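Local coordinates for protein N-acetylmuramoyl-L-alanine amidase (Clostridium intestinale URNW, PDB 6SRT) that probably cleaves the amide bond between N-acetylmuramic acid and L-alanine in bacterial peptidoglycan, as a zinc-dependent endolysin of the amidase 2 family, at residues 23-28 and 82-87; 29-34 and 86-91. All blocks are in the same frame, centred on the assembly; numbering follows the deposited sequence. Where two conformers were deposited one is given.

Interaction 1 of 2, residues 23-28 and 82-87; sequences KIVEVN and TIYRGR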
# COMPACT_ATOMS: atom_id res chain seq x y z
N LYS A 23 -5.23 6.05 12.36
CA LYS A 23 -5.24 7.42 11.83
C LYS A 23 -4.75 7.37 10.39
O LYS A 23 -3.60 6.98 10.12
CB LYS A 23 -4.35 8.33 12.67
CG LYS A 23 -4.28 9.75 12.11
CD LYS A 23 -5.56 10.55 12.28
CE LYS A 23 -5.54 11.91 11.59
NZ LYS A 23 -6.33 11.90 10.33
N ILE A 24 -5.62 7.81 9.48
CA ILE A 24 -5.30 7.91 8.04
C ILE A 24 -5.35 9.40 7.69
O ILE A 24 -6.36 10.08 7.93
CB ILE A 24 -6.26 7.04 7.21
CG1 ILE A 24 -6.04 5.53 7.49
CG2 ILE A 24 -6.06 7.38 5.73
CD1 ILE A 24 -7.18 4.68 7.10
N VAL A 25 -4.26 9.93 7.18
CA VAL A 25 -4.17 11.34 6.75
C VAL A 25 -4.77 11.44 5.36
O VAL A 25 -4.21 10.86 4.41
CB VAL A 25 -2.76 11.89 6.85
CG1 VAL A 25 -2.68 13.29 6.32
CG2 VAL A 25 -2.22 11.75 8.28
N GLU A 26 -5.79 12.26 5.23
CA GLU A 26 -6.43 12.49 3.91
C GLU A 26 -5.51 13.49 3.19
O GLU A 26 -4.85 14.41 3.80
CB GLU A 26 -7.88 12.97 4.11
CG GLU A 26 -8.76 11.99 4.86
CD GLU A 26 -8.92 10.54 4.35
OE1 GLU A 26 -8.81 10.37 3.19
OE2 GLU A 26 -9.36 9.62 5.11
N VAL A 27 -5.35 13.27 1.92
CA VAL A 27 -4.53 14.13 1.06
C VAL A 27 -5.41 14.63 -0.07
O VAL A 27 -6.24 13.92 -0.55
CB VAL A 27 -3.30 13.40 0.53
CG1 VAL A 27 -2.50 14.26 -0.41
CG2 VAL A 27 -2.48 12.82 1.66
N ASN A 28 -5.26 15.91 -0.39
CA ASN A 28 -5.93 16.57 -1.53
C ASN A 28 -5.19 16.21 -2.79
O ASN A 28 -4.03 16.59 -2.96
CB ASN A 28 -6.01 18.07 -1.25
CG ASN A 28 -6.93 18.37 -0.09
OD1 ASN A 28 -8.02 17.78 0.01
ND2 ASN A 28 -6.51 19.28 0.79
N THR A 82 3.44 7.61 9.70
CA THR A 82 2.23 8.31 9.21
C THR A 82 1.66 7.56 8.02
O THR A 82 2.40 7.25 7.09
CB THR A 82 2.54 9.76 8.82
OG1 THR A 82 3.13 10.43 9.96
CG2 THR A 82 1.25 10.47 8.43
N ILE A 83 0.36 7.33 8.10
CA ILE A 83 -0.39 6.63 7.02
C ILE A 83 -1.08 7.71 6.22
O ILE A 83 -2.00 8.36 6.71
CB ILE A 83 -1.36 5.59 7.53
CG1 ILE A 83 -0.74 4.56 8.46
CG2 ILE A 83 -2.07 4.98 6.34
CD1 ILE A 83 -1.78 3.83 9.25
N TYR A 84 -0.72 7.86 4.96
CA TYR A 84 -1.40 8.76 4.04
C TYR A 84 -2.30 7.97 3.13
O TYR A 84 -1.95 6.95 2.56
CB TYR A 84 -0.43 9.50 3.14
CG TYR A 84 0.44 10.45 3.91
CD1 TYR A 84 0.01 11.69 4.29
CD2 TYR A 84 1.69 10.06 4.35
CE1 TYR A 84 0.85 12.61 4.93
CE2 TYR A 84 2.50 10.91 5.11
CZ TYR A 84 2.09 12.20 5.41
OH TYR A 84 2.90 13.06 6.11
N ARG A 85 -3.51 8.49 2.93
CA ARG A 85 -4.41 7.98 1.89
C ARG A 85 -3.81 8.31 0.52
O ARG A 85 -3.35 9.42 0.31
CB ARG A 85 -5.81 8.56 2.02
CG ARG A 85 -6.75 7.68 1.23
CD ARG A 85 -8.10 7.53 1.37
NE ARG A 85 -8.56 7.53 2.69
CZ ARG A 85 -9.03 6.48 3.32
NH1 ARG A 85 -8.93 5.26 2.83
NH2 ARG A 85 -9.58 6.66 4.50
N GLY A 86 -3.96 7.35 -0.39
CA GLY A 86 -3.67 7.56 -1.81
C GLY A 86 -4.97 7.50 -2.61
O GLY A 86 -5.84 8.35 -2.47
N ARG A 87 -5.08 6.46 -3.41
CA ARG A 87 -6.39 6.20 -4.10
C ARG A 87 -7.49 6.06 -3.10
O ARG A 87 -7.29 5.48 -2.03
CB ARG A 87 -6.54 4.83 -4.76
CG ARG A 87 -5.56 4.70 -5.89
CD ARG A 87 -6.07 5.30 -7.18
NE ARG A 87 -5.01 5.47 -8.11
CZ ARG A 87 -5.00 5.10 -9.38
NH1 ARG A 87 -5.95 4.34 -9.91
NH2 ARG A 87 -4.03 5.57 -10.14
O HOH W 1 -1.12 7.92 10.54
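V25 spends both of its backbone polar groups on one neighbouring strand, a compact example of parallel pairing at a sheet edge. Its N donates to I83 O at 2.8 Å, almost straight at the hydrogen (174°), and its O accepts from R85 N at 2.9 Å, so the two bonds bracket Y84. One step earlier the direct bond is replaced by a water, which donates to K23 O and accepts from I83 N. The carbonyl of I24 is met from within its own segment by K23 NZ, lying above the carbonyl plane.

One residue on from V25, side chains take over the pairing. R85 grips E26 side-on, with NE 2.9 Å from E26 OE1 and NH2 3.0 Å from E26 OE2. Carboxylate and guanidinium are nearly coplanar, 16° apart, and OE2 is met on its syn lone pair. A bend at chi3 of R85 (-38°) lays the guanidinium alongside the E26 carboxylate, the two side chains pointing the same way, while I24 CG2 lies over one of its faces. The remaining nitrogen, NH1, is claimed by E89, so two carboxylates share this arginine.

On the face carrying V25 and Y84, the valine CG1 lies 3.7 Å from Y84 CD1. Separately, V27 CG2 comes within 3.8 Å of Y84 CD1 at a slant. T82 meets V25 through its methyl, CG2 to V25 CG2, while its OG1 is hydrogen-bonded to D80.

Strand 24-25 is thereby added as the outermost strand beside 83-85, whose other edge pairs with 75-77. I24, I83 and R85 pack on F75 of that strand, while V27 and Y84 lean on P56 of helix 56-65.

Interaction 2 of 2, residues 29-34 and 86-91; sequences YTWATP and GRPENA
W31 overlaps R87 with the outer rim of its six-membered ring, touching CA, CD and NE. CZ3 lies 3.5 Å from R87 NE, and CH2 packs against CD and CA of the same residue. The indole and guanidinium planes stand 78° apart, so the guanidinium is not stacked on the indole. This orientation is consistent with being set by the bonds it makes elsewhere: NE donates to I71 O, NH1 to V92 O and NH2 to G70 O. All three nitrogens are thus engaged by backbone carbonyls, which should hold the orientation in the conformer described, and W31 packs against a group held by others. The bend at chi2 of R87 (-84°) brings CD and NE round to the indole, although its CB sets off away from the tryptophan segment.

The neighbouring residues widen the contact. P88 CD lies 3.8 Å from W31 CZ2, the ring of the proline and the indole approaching from opposite directions. G86 O sits near the indole plane at its edge, 3.7 Å from W31 CZ2, and is also 3.5 Å from Y29 CE2, so the carbonyl is flanked by two aromatic side chains. Y29 OH passes alongside G86 CA and hydrogen-bonds R85 O. Within its own segment, Y29 CB covers one face of W31.

No hydrogen bond joins the two segments; loop packs on loop through aromatic rings. P88 to A91 form a type I beta turn, closed by A91 N to P88 O at 3.0 Å. The contact joins the loop after strand 24-25 to the loop after strand 83-85 in the PGRP-like amidase 2 fold. It is packing outside the metal site: the zinc ion, bound by H47, H144 and C152, lies about 13 Å from the R87 side chain.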
# COMPACT_ATOMS: atom_id res chain seq x y z
N TYR A 29 -5.84 15.42 -3.64
CA TYR A 29 -5.32 15.10 -4.99
C TYR A 29 -6.24 15.67 -6.08
O TYR A 29 -7.47 15.83 -5.89
CB TYR A 29 -5.28 13.59 -5.21
CG TYR A 29 -4.41 12.84 -4.23
CD1 TYR A 29 -3.02 12.95 -4.26
CD2 TYR A 29 -4.94 12.02 -3.26
CE1 TYR A 29 -2.19 12.28 -3.40
CE2 TYR A 29 -4.13 11.36 -2.37
CZ TYR A 29 -2.74 11.50 -2.39
OH TYR A 29 -1.93 10.84 -1.50
N THR A 30 -5.64 15.92 -7.23
CA THR A 30 -6.41 16.21 -8.46
C THR A 30 -6.15 15.09 -9.44
O THR A 30 -5.05 15.01 -10.04
CB THR A 30 -5.91 17.52 -9.08
OG1 THR A 30 -6.09 18.59 -8.16
CG2 THR A 30 -6.66 17.85 -10.35
N TRP A 31 -7.11 14.20 -9.62
CA TRP A 31 -7.00 12.98 -10.41
C TRP A 31 -7.05 13.32 -11.86
O TRP A 31 -7.95 14.09 -12.31
CB TRP A 31 -8.13 12.04 -10.00
CG TRP A 31 -8.03 11.56 -8.58
CD1 TRP A 31 -8.70 12.03 -7.49
CD2 TRP A 31 -7.05 10.61 -8.07
NE1 TRP A 31 -8.25 11.42 -6.36
CE2 TRP A 31 -7.20 10.61 -6.66
CE3 TRP A 31 -6.06 9.82 -8.66
CZ2 TRP A 31 -6.41 9.80 -5.86
CZ3 TRP A 31 -5.32 8.99 -7.86
CH2 TRP A 31 -5.48 8.99 -6.49
N ALA A 32 -6.08 12.87 -12.62
CA ALA A 32 -5.93 13.26 -14.01
C ALA A 32 -6.98 12.61 -14.90
O ALA A 32 -7.55 13.23 -15.78
CB ALA A 32 -4.56 12.96 -14.55
N THR A 33 -7.20 11.32 -14.71
CA THR A 33 -8.05 10.49 -15.58
C THR A 33 -9.13 9.88 -14.69
O THR A 33 -9.02 9.76 -13.48
CB THR A 33 -7.22 9.42 -16.30
OG1 THR A 33 -6.67 8.49 -15.36
CG2 THR A 33 -6.08 9.99 -17.11
N PRO A 34 -10.24 9.40 -15.28
CA PRO A 34 -11.36 8.91 -14.47
C PRO A 34 -10.96 7.70 -13.64
O PRO A 34 -10.42 6.74 -14.18
CB PRO A 34 -12.44 8.54 -15.49
CG PRO A 34 -12.14 9.37 -16.67
CD PRO A 34 -10.62 9.46 -16.69
N GLY A 86 -3.96 7.35 -0.39
CA GLY A 86 -3.67 7.56 -1.81
C GLY A 86 -4.97 7.50 -2.61
O GLY A 86 -5.84 8.35 -2.47
N ARG A 87 -5.08 6.46 -3.41
CA ARG A 87 -6.39 6.20 -4.10
C ARG A 87 -7.49 6.06 -3.10
O ARG A 87 -7.29 5.48 -2.03
CB ARG A 87 -6.54 4.83 -4.76
CG ARG A 87 -5.56 4.70 -5.89
CD ARG A 87 -6.07 5.30 -7.18
NE ARG A 87 -5.01 5.47 -8.11
CZ ARG A 87 -5.00 5.10 -9.38
NH1 ARG A 87 -5.95 4.34 -9.91
NH2 ARG A 87 -4.03 5.57 -10.14
N PRO A 88 -8.69 6.53 -3.46
CA PRO A 88 -9.85 6.28 -2.61
C PRO A 88 -9.97 4.78 -2.33
O PRO A 88 -9.65 3.91 -3.14
CB PRO A 88 -11.04 6.81 -3.42
CG PRO A 88 -10.42 7.88 -4.31
CD PRO A 88 -9.07 7.29 -4.68
N GLU A 89 -10.48 4.49 -1.13
CA GLU A 89 -10.54 3.12 -0.59
C GLU A 89 -11.42 2.24 -1.44
O GLU A 89 -11.28 1.00 -1.37
CB GLU A 89 -10.97 3.14 0.86
CG GLU A 89 -10.52 1.92 1.63
CD GLU A 89 -10.90 2.06 3.09
OE1 GLU A 89 -10.23 2.83 3.81
OE2 GLU A 89 -11.90 1.40 3.52
N ASN A 90 -12.35 2.82 -2.19
CA ASN A 90 -13.30 2.11 -3.05
C ASN A 90 -12.96 2.19 -4.55
O ASN A 90 -13.78 1.76 -5.38
CB ASN A 90 -14.74 2.54 -2.80
CG ASN A 90 -15.00 4.01 -2.98
OD1 ASN A 90 -14.07 4.83 -2.92
ND2 ASN A 90 -16.29 4.34 -3.09
N ALA A 91 -11.80 2.74 -4.88
CA ALA A 91 -11.38 2.87 -6.28
C ALA A 91 -10.30 1.86 -6.62
O ALA A 91 -9.44 1.53 -5.82
CB ALA A 91 -10.85 4.28 -6.55

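How the interactions relate
From the N terminus the chain lays down residues 23-28 and then 29-34 without a break, and both meet one continuous run, 82-91, much later in the sequence. Interaction 1 closes a loop of 53 residues and interaction 2 one of 51. Because the order of partners is kept on both sides, the two closures cross instead of nesting. G86 and R87 belong to both second segments, and the two contacts touch where strand 83-85 ends. Together they secure the N-terminal run, first as an edge strand of the sheet, then as a loop beside helix 56-65.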